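Long-range contact in putative PadR-family transcriptional regulatory protein (Bacteroides fragilis, PDB 5H20), which probably binds DNA as a dimeric PadR-family transcriptional regulator, through a winged helix-turn-helix domain: residues 59-65 with 77-83. Residues are numbered along the deposited sequence; the frame is centred on the assembly and turned at random.
Sequences DDLLSYE and YYKLTGK
Thr81 OG1 is held by two backbone groups. It donates a hydrogen bond of 2.7 Å to Asp60 O, and it N-caps helix 82-97 by accepting a bond from Gly84 N. Asp60, with positive phi, closes helix 46-58 as the C-prime residue of a Schellman motif. Thr81 N in turn bonds to Leu61 O. Lys83 NZ donates a hydrogen bond to Asp59 O at 3.0 Å and forms a long salt bridge to Asp59 OD1 at 3.5 Å. The lysine reaches there because CG stands opposite the backbone N (chi1 -176°) and the rest of the chain is fully extended, passing Asp60 O on the way. Asp59 OD1 also accepts a hydrogen bond from the backbone N of Asp4 of the second subunit, so the carboxylate links the end of helix 46-58 to the second subunit.

Beyond this junction the strands pair antiparallel. Ser63 and Lys79 exchange two backbone hydrogen bonds, as do Glu65 and Tyr77. A water donates to Tyr77 O and to Glu65 OE2.

On the face carrying Leu62, Tyr64, Tyr78 and Leu80, the two tyrosines lie side by side. The edge of Tyr64 turns toward the face of Tyr78 in an offset edge-to-face pair, with planes at 64°, and Tyr64 CB sits over that face, 4.2 Å from the Tyr78 ring centroid. The two methyls of Leu62 divide: CD2 meets Tyr78 CD1 at 4.0 Å and CD1 meets Leu80 CD2 at 3.7 Å. Leu53 of helix 46-58 packs against both Leu62 and Tyr78. Tyr78 also touches the bound glucose.

This is the base of the wing in a winged helix-turn-helix fold. Here one threonine hydroxyl couples the end of one helix to the start of another. Lys83 is held mainly by a backbone carbonyl, and its charge probably helps to balance the Asp59 carboxylate.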
loop_
_atom_site.group_PDB
_atom_site.type_symbol
_atom_site.label_atom_id
_atom_site.label_comp_id
_atom_site.label_asym_id
_atom_site.label_seq_id
_atom_site.Cartn_x
_atom_site.Cartn_y
_atom_site.Cartn_z
ATOM N N ASP A 59 -7.113 -15.161 1.003
ATOM C CA ASP A 59 -5.703 -15.310 0.655
ATOM C C ASP A 59 -4.882 -15.927 1.809
ATOM O O ASP A 59 -3.648 -15.927 1.772
ATOM C CB ASP A 59 -5.118 -13.961 0.199
ATOM C CG ASP A 59 -3.786 -14.113 -0.524
ATOM O OD1 ASP A 59 -3.588 -15.125 -1.234
ATOM O OD2 ASP A 59 -2.925 -13.222 -0.379
ATOM N N ASP A 60 -5.585 -16.459 2.819
ATOM C CA ASP A 60 -4.993 -17.147 3.989
ATOM C C ASP A 60 -4.018 -16.279 4.812
ATOM O O ASP A 60 -3.079 -16.801 5.429
ATOM C CB ASP A 60 -4.328 -18.485 3.579
ATOM C CG ASP A 60 -5.334 -19.557 3.150
ATOM O OD1 ASP A 60 -6.547 -19.276 2.997
ATOM O OD2 ASP A 60 -4.895 -20.708 2.956
ATOM N N LEU A 61 -4.237 -14.963 4.795
ATOM C CA LEU A 61 -3.438 -14.006 5.561
ATOM C C LEU A 61 -4.038 -13.830 6.950
ATOM O O LEU A 61 -3.319 -13.591 7.920
ATOM C CB LEU A 61 -3.345 -12.660 4.825
ATOM C CG LEU A 61 -2.524 -12.598 3.529
ATOM C CD1 LEU A 61 -2.803 -11.314 2.764
ATOM C CD2 LEU A 61 -1.029 -12.743 3.779
ATOM N N LEU A 62 -5.367 -13.928 7.003
ATOM C CA LEU A 62 -6.139 -14.069 8.233
ATOM C C LEU A 62 -6.851 -15.424 8.230
ATOM O O LEU A 62 -7.043 -16.032 7.177
ATOM C CB LEU A 62 -7.177 -12.953 8.336
ATOM C CG LEU A 62 -6.952 -11.620 9.070
ATOM C CD1 LEU A 62 -5.615 -10.938 8.793
ATOM C CD2 LEU A 62 -8.099 -10.695 8.710
ATOM N N SER A 63 -7.211 -15.894 9.419
ATOM C CA SER A 63 -8.110 -17.033 9.587
ATOM C C SER A 63 -8.979 -16.779 10.814
ATOM O O SER A 63 -8.636 -15.939 11.656
ATOM C CB SER A 63 -7.345 -18.357 9.716
ATOM O OG SER A 63 -6.616 -18.428 10.926
ATOM N N TYR A 64 -10.108 -17.476 10.898
ATOM C CA TYR A 64 -11.022 -17.266 12.004
ATOM C C TYR A 64 -11.608 -18.570 12.548
ATOM O O TYR A 64 -11.565 -19.627 11.897
ATOM C CB TYR A 64 -12.126 -16.234 11.637
ATOM C CG TYR A 64 -13.120 -16.728 10.615
ATOM C CD1 TYR A 64 -14.170 -17.589 10.976
ATOM C CD2 TYR A 64 -13.016 -16.341 9.278
ATOM C CE1 TYR A 64 -15.076 -18.052 10.031
ATOM C CE2 TYR A 64 -13.918 -16.800 8.335
ATOM C CZ TYR A 64 -14.939 -17.652 8.712
ATOM O OH TYR A 64 -15.818 -18.090 7.751
ATOM N N GLU A 65 -12.142 -18.463 13.759
ATOM C CA GLU A 65 -12.964 -19.498 14.367
ATOM C C GLU A 65 -14.254 -18.847 14.869
ATOM O O GLU A 65 -14.272 -17.662 15.235
ATOM C CB GLU A 65 -12.210 -20.253 15.470
ATOM C CG GLU A 65 -11.047 -19.508 16.119
ATOM C CD GLU A 65 -9.985 -20.418 16.725
ATOM O OE1 GLU A 65 -10.228 -21.637 16.942
ATOM O OE2 GLU A 65 -8.870 -19.893 16.982
ATOM N N TYR A 77 -13.846 -14.820 15.064
ATOM C CA TYR A 77 -12.731 -14.381 15.888
ATOM C C TYR A 77 -11.460 -14.582 15.086
ATOM O O TYR A 77 -11.052 -15.706 14.795
ATOM C CB TYR A 77 -12.753 -15.082 17.245
ATOM C CG TYR A 77 -11.813 -14.536 18.300
ATOM C CD1 TYR A 77 -12.033 -13.290 18.902
ATOM C CD2 TYR A 77 -10.719 -15.303 18.743
ATOM C CE1 TYR A 77 -11.177 -12.812 19.890
ATOM C CE2 TYR A 77 -9.859 -14.830 19.724
ATOM C CZ TYR A 77 -10.091 -13.586 20.291
ATOM O OH TYR A 77 -9.246 -13.108 21.260
ATOM N N TYR A 78 -10.874 -13.460 14.697
ATOM C CA TYR A 78 -9.852 -13.419 13.667
ATOM C C TYR A 78 -8.475 -13.365 14.282
ATOM O O TYR A 78 -8.265 -12.710 15.301
ATOM C CB TYR A 78 -10.033 -12.163 12.802
ATOM C CG TYR A 78 -11.195 -12.132 11.834
ATOM C CD1 TYR A 78 -11.057 -12.629 10.529
ATOM C CD2 TYR A 78 -12.412 -11.521 12.186
ATOM C CE1 TYR A 78 -12.103 -12.571 9.620
ATOM C CE2 TYR A 78 -13.465 -11.444 11.277
ATOM C CZ TYR A 78 -13.307 -11.969 9.996
ATOM O OH TYR A 78 -14.334 -11.889 9.075
ATOM N N LYS A 79 -7.540 -14.044 13.633
ATOM C CA LYS A 79 -6.123 -13.932 13.952
ATOM C C LYS A 79 -5.314 -13.811 12.665
ATOM O O LYS A 79 -5.779 -14.194 11.587
ATOM C CB LYS A 79 -5.653 -15.113 14.805
ATOM C CG LYS A 79 -5.660 -16.449 14.071
ATOM C CD LYS A 79 -5.029 -17.564 14.881
ATOM C CE LYS A 79 -4.514 -18.643 13.942
ATOM N NZ LYS A 79 -3.755 -19.713 14.670
ATOM N N LEU A 80 -4.110 -13.265 12.793
ATOM C CA LEU A 80 -3.168 -13.185 11.696
ATOM C C LEU A 80 -2.452 -14.548 11.614
ATOM O O LEU A 80 -1.889 -15.006 12.616
ATOM C CB LEU A 80 -2.159 -12.072 12.000
ATOM C CG LEU A 80 -1.793 -10.892 11.097
ATOM C CD1 LEU A 80 -0.342 -10.543 11.358
ATOM C CD2 LEU A 80 -1.997 -11.115 9.607
ATOM N N THR A 81 -2.483 -15.187 10.438
ATOM C CA THR A 81 -1.826 -16.500 10.209
ATOM C C THR A 81 -0.291 -16.410 10.156
ATOM O O THR A 81 0.275 -15.314 10.218
ATOM C CB THR A 81 -2.286 -17.184 8.892
ATOM O OG1 THR A 81 -1.894 -16.380 7.766
ATOM C CG2 THR A 81 -3.794 -17.453 8.871
ATOM N N GLY A 82 0.369 -17.570 10.030
ATOM C CA GLY A 82 1.802 -17.641 9.732
ATOM C C GLY A 82 2.169 -16.871 8.466
ATOM O O GLY A 82 3.105 -16.071 8.471
ATOM N N LYS A 83 1.408 -17.118 7.399
ATOM C CA LYS A 83 1.543 -16.443 6.111
ATOM C C LYS A 83 1.290 -14.919 6.243
ATOM O O LYS A 83 2.033 -14.119 5.682
ATOM C CB LYS A 83 0.613 -17.098 5.071
ATOM C CG LYS A 83 0.721 -16.539 3.654
ATOM C CD LYS A 83 -0.227 -17.260 2.699
ATOM C CE LYS A 83 -0.186 -16.644 1.307
ATOM N NZ LYS A 83 -1.264 -17.162 0.418
HETATM O O HOH W 1 -8.638 -16.987 15.976
#